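Local coordinates for glucose-1-phosphate uridylyltransferase (PDB 2UX8), which probably catalyses the transfer of a uridylyl group from UTP to alpha-D-glucose 1-phosphate, giving UDP-glucose and diphosphate, at residues L47-A58 with P140-L151. Numbering follows the deposited sequence.
Sequences LIQYAVDEAVEA and PDDFMFGQPGCL
In this GT-A-type nucleotidyltransferase fold, helix 47-57 packs on the segment that carries Asp142 of the glucose-1-phosphate site, and Leu47, Tyr50, Glu54 and Glu57 meet it in turn. At the helix's first turns the contact is apolar. Leu47 and Ala51 rest against Pro140, each through its CB, Ala51 CB lying 4.2 Å from Pro140 CB; a small methyl lets the compact proline come close to the helix. With its CG anti to the backbone N (chi1 -175°), Phe143 carries its ring across to the helix and sets an edge against the face of Tyr50 in a T-shaped stack, with planes at 85°. Phe143 CE1 sits over the centre of the tyrosine ring, 3.4 Å from Tyr50 CG.

Further along, acidic residues take over. Glu54 reaches out extended, and its OE2 accepts a hydrogen bond from Leu151 N at 3.2 Å, on the anti side and tilted from the carboxylate plane. Its OE1 forms a salt bridge with Arg215, while a water bound to Met144 N donates only weakly to it. Glu57 OE1 accepts a hydrogen bond from the N of Gly149, the N-cap residue of helix 150-161, at 2.8 Å, on the syn side but tilted from the plane; lacking a side chain, Gly149 lets this carboxylate approach.

Two carboxylates thus satisfy amides at the start of helix 150-161, where negative charge should be favoured by the helix dipole, and the buried carboxylate of Glu54 is probably balanced by Arg215.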
# COMPACT_ATOMS: atom_id res chain seq x y z
N LEU C 47 10.89 -16.61 -2.14
CA LEU C 47 10.64 -17.56 -3.22
C LEU C 47 10.67 -16.97 -4.64
O LEU C 47 11.30 -17.55 -5.51
CB LEU C 47 9.30 -18.25 -2.98
CG LEU C 47 9.28 -19.20 -1.78
CD1 LEU C 47 7.86 -19.56 -1.42
CD2 LEU C 47 10.09 -20.44 -2.11
N ILE C 48 10.02 -15.83 -4.88
CA ILE C 48 10.06 -15.25 -6.23
C ILE C 48 11.46 -14.83 -6.64
O ILE C 48 11.79 -14.88 -7.83
CB ILE C 48 9.23 -13.97 -6.40
CG1 ILE C 48 8.72 -13.51 -5.05
CG2 ILE C 48 8.15 -14.17 -7.44
CD1 ILE C 48 8.87 -12.04 -4.88
N GLN C 49 12.26 -14.38 -5.67
CA GLN C 49 13.62 -13.97 -5.97
C GLN C 49 14.33 -15.15 -6.62
O GLN C 49 14.91 -15.01 -7.71
CB GLN C 49 14.34 -13.52 -4.71
CG GLN C 49 15.72 -12.96 -4.97
CD GLN C 49 15.68 -11.78 -5.91
OE1 GLN C 49 15.19 -10.72 -5.56
NE2 GLN C 49 16.19 -11.97 -7.13
N TYR C 50 14.27 -16.32 -5.99
CA TYR C 50 14.91 -17.51 -6.55
C TYR C 50 14.41 -17.77 -7.95
O TYR C 50 15.19 -18.05 -8.87
CB TYR C 50 14.64 -18.74 -5.70
CG TYR C 50 15.45 -18.80 -4.44
CD1 TYR C 50 14.92 -18.36 -3.23
CD2 TYR C 50 16.77 -19.26 -4.46
CE1 TYR C 50 15.67 -18.38 -2.07
CE2 TYR C 50 17.54 -19.29 -3.29
CZ TYR C 50 16.97 -18.84 -2.10
OH TYR C 50 17.68 -18.85 -0.92
N ALA C 51 13.10 -17.67 -8.11
CA ALA C 51 12.46 -17.91 -9.39
C ALA C 51 12.91 -16.96 -10.50
O ALA C 51 13.13 -17.40 -11.63
CB ALA C 51 10.95 -17.83 -9.21
N VAL C 52 13.04 -15.67 -10.20
CA VAL C 52 13.46 -14.75 -11.24
C VAL C 52 14.96 -14.89 -11.51
O VAL C 52 15.42 -14.67 -12.62
CB VAL C 52 13.11 -13.27 -10.92
CG1 VAL C 52 11.65 -13.16 -10.58
CG2 VAL C 52 13.93 -12.75 -9.78
N ASP C 53 15.72 -15.28 -10.49
CA ASP C 53 17.15 -15.47 -10.68
C ASP C 53 17.31 -16.58 -11.69
O ASP C 53 18.11 -16.50 -12.62
CB ASP C 53 17.80 -15.91 -9.38
CG ASP C 53 17.87 -14.80 -8.37
OD1 ASP C 53 17.85 -13.61 -8.76
OD2 ASP C 53 17.94 -15.14 -7.17
N GLU C 54 16.53 -17.62 -11.47
CA GLU C 54 16.51 -18.78 -12.32
C GLU C 54 16.24 -18.34 -13.76
O GLU C 54 16.95 -18.74 -14.69
CB GLU C 54 15.42 -19.73 -11.81
CG GLU C 54 15.49 -21.12 -12.37
CD GLU C 54 14.46 -22.02 -11.74
OE1 GLU C 54 14.38 -22.03 -10.50
OE2 GLU C 54 13.74 -22.72 -12.47
N ALA C 55 15.23 -17.50 -13.94
CA ALA C 55 14.87 -17.03 -15.28
C ALA C 55 15.98 -16.22 -15.93
O ALA C 55 16.25 -16.36 -17.13
CB ALA C 55 13.60 -16.21 -15.21
N VAL C 56 16.61 -15.35 -15.16
CA VAL C 56 17.68 -14.52 -15.68
C VAL C 56 18.81 -15.41 -16.19
O VAL C 56 19.35 -15.18 -17.26
CB VAL C 56 18.21 -13.56 -14.60
CG1 VAL C 56 19.43 -12.82 -15.11
CG2 VAL C 56 17.12 -12.55 -14.23
N GLU C 57 19.15 -16.43 -15.42
CA GLU C 57 20.20 -17.35 -15.79
C GLU C 57 19.85 -18.07 -17.09
O GLU C 57 20.73 -18.41 -17.87
CB GLU C 57 20.40 -18.37 -14.68
CG GLU C 57 21.29 -19.52 -15.04
CD GLU C 57 21.24 -20.61 -14.01
OE1 GLU C 57 20.12 -21.03 -13.65
OE2 GLU C 57 22.32 -21.07 -13.58
N ALA C 58 18.56 -18.28 -17.31
CA ALA C 58 18.10 -18.96 -18.51
C ALA C 58 18.02 -18.02 -19.72
O ALA C 58 17.55 -18.41 -20.79
CB ALA C 58 16.75 -19.61 -18.24
N PRO C 140 6.78 -20.24 -8.29
CA PRO C 140 7.74 -20.11 -7.18
C PRO C 140 7.63 -21.09 -6.00
O PRO C 140 8.63 -21.35 -5.33
CB PRO C 140 7.61 -18.64 -6.77
CG PRO C 140 6.29 -18.20 -7.35
CD PRO C 140 6.22 -18.93 -8.65
N ASP C 141 6.45 -21.64 -5.74
CA ASP C 141 6.31 -22.61 -4.65
C ASP C 141 7.19 -23.83 -4.89
O ASP C 141 7.57 -24.53 -3.95
CB ASP C 141 4.86 -23.07 -4.50
CG ASP C 141 4.10 -22.27 -3.46
OD1 ASP C 141 4.65 -21.28 -2.94
OD2 ASP C 141 2.94 -22.63 -3.18
N ASP C 142 7.48 -24.11 -6.16
CA ASP C 142 8.34 -25.23 -6.50
C ASP C 142 9.78 -24.72 -6.49
O ASP C 142 10.29 -24.18 -7.47
CB ASP C 142 7.96 -25.81 -7.87
CG ASP C 142 6.83 -26.82 -7.77
OD1 ASP C 142 6.12 -27.05 -8.76
OD2 ASP C 142 6.66 -27.40 -6.67
N PHE C 143 10.41 -24.86 -5.32
CA PHE C 143 11.78 -24.43 -5.11
C PHE C 143 12.70 -25.46 -5.77
O PHE C 143 12.77 -26.62 -5.36
CB PHE C 143 12.03 -24.33 -3.60
CG PHE C 143 13.37 -23.78 -3.24
CD1 PHE C 143 13.65 -22.44 -3.43
CD2 PHE C 143 14.38 -24.63 -2.79
CE1 PHE C 143 14.94 -21.95 -3.18
CE2 PHE C 143 15.66 -24.14 -2.54
CZ PHE C 143 15.94 -22.80 -2.74
N MET C 144 13.37 -25.04 -6.83
CA MET C 144 14.26 -25.92 -7.57
C MET C 144 15.72 -25.67 -7.20
O MET C 144 16.33 -24.69 -7.64
CB MET C 144 14.05 -25.73 -9.08
CG MET C 144 12.60 -25.86 -9.51
SD MET C 144 11.89 -27.47 -9.09
CE MET C 144 12.11 -28.34 -10.66
N PHE C 145 16.27 -26.57 -6.42
CA PHE C 145 17.64 -26.45 -5.96
C PHE C 145 18.64 -27.24 -6.81
O PHE C 145 18.55 -28.47 -6.91
CB PHE C 145 17.72 -26.92 -4.50
CG PHE C 145 18.94 -26.47 -3.78
CD1 PHE C 145 19.45 -25.19 -3.99
CD2 PHE C 145 19.55 -27.29 -2.85
CE1 PHE C 145 20.54 -24.74 -3.29
CE2 PHE C 145 20.65 -26.85 -2.13
CZ PHE C 145 21.15 -25.57 -2.35
N GLY C 146 19.59 -26.54 -7.42
CA GLY C 146 20.58 -27.20 -8.24
C GLY C 146 21.25 -26.26 -9.23
O GLY C 146 20.80 -25.14 -9.41
N GLN C 147 22.35 -26.70 -9.83
CA GLN C 147 23.05 -25.88 -10.82
C GLN C 147 23.24 -26.72 -12.06
O GLN C 147 23.71 -27.84 -11.97
CB GLN C 147 24.42 -25.41 -10.34
CG GLN C 147 24.72 -25.54 -8.86
CD GLN C 147 25.96 -24.75 -8.46
OE1 GLN C 147 27.02 -24.87 -9.09
NE2 GLN C 147 25.83 -23.95 -7.40
N PRO C 148 22.86 -26.20 -13.23
CA PRO C 148 22.26 -24.87 -13.40
C PRO C 148 20.85 -24.90 -12.86
O PRO C 148 20.38 -25.94 -12.41
CB PRO C 148 22.26 -24.69 -14.92
CG PRO C 148 23.35 -25.56 -15.39
CD PRO C 148 23.17 -26.79 -14.54
N GLY C 149 20.18 -23.76 -12.91
CA GLY C 149 18.82 -23.69 -12.43
C GLY C 149 17.93 -24.47 -13.38
O GLY C 149 18.26 -24.64 -14.55
N CYS C 150 16.81 -24.95 -12.87
CA CYS C 150 15.88 -25.70 -13.68
C CYS C 150 15.55 -25.07 -15.03
O CYS C 150 15.59 -25.74 -16.06
CB CYS C 150 14.59 -25.92 -12.90
SG CYS C 150 13.51 -27.16 -13.61
N LEU C 151 15.24 -23.78 -15.05
CA LEU C 151 14.90 -23.14 -16.32
C LEU C 151 16.04 -23.16 -17.32
O LEU C 151 15.82 -23.31 -18.53
CB LEU C 151 14.41 -21.72 -16.07
CG LEU C 151 13.12 -21.27 -16.77
CD1 LEU C 151 13.45 -20.44 -18.00
CD2 LEU C 151 12.25 -22.47 -17.11
O HOH W 1 13.31 -22.35 -7.21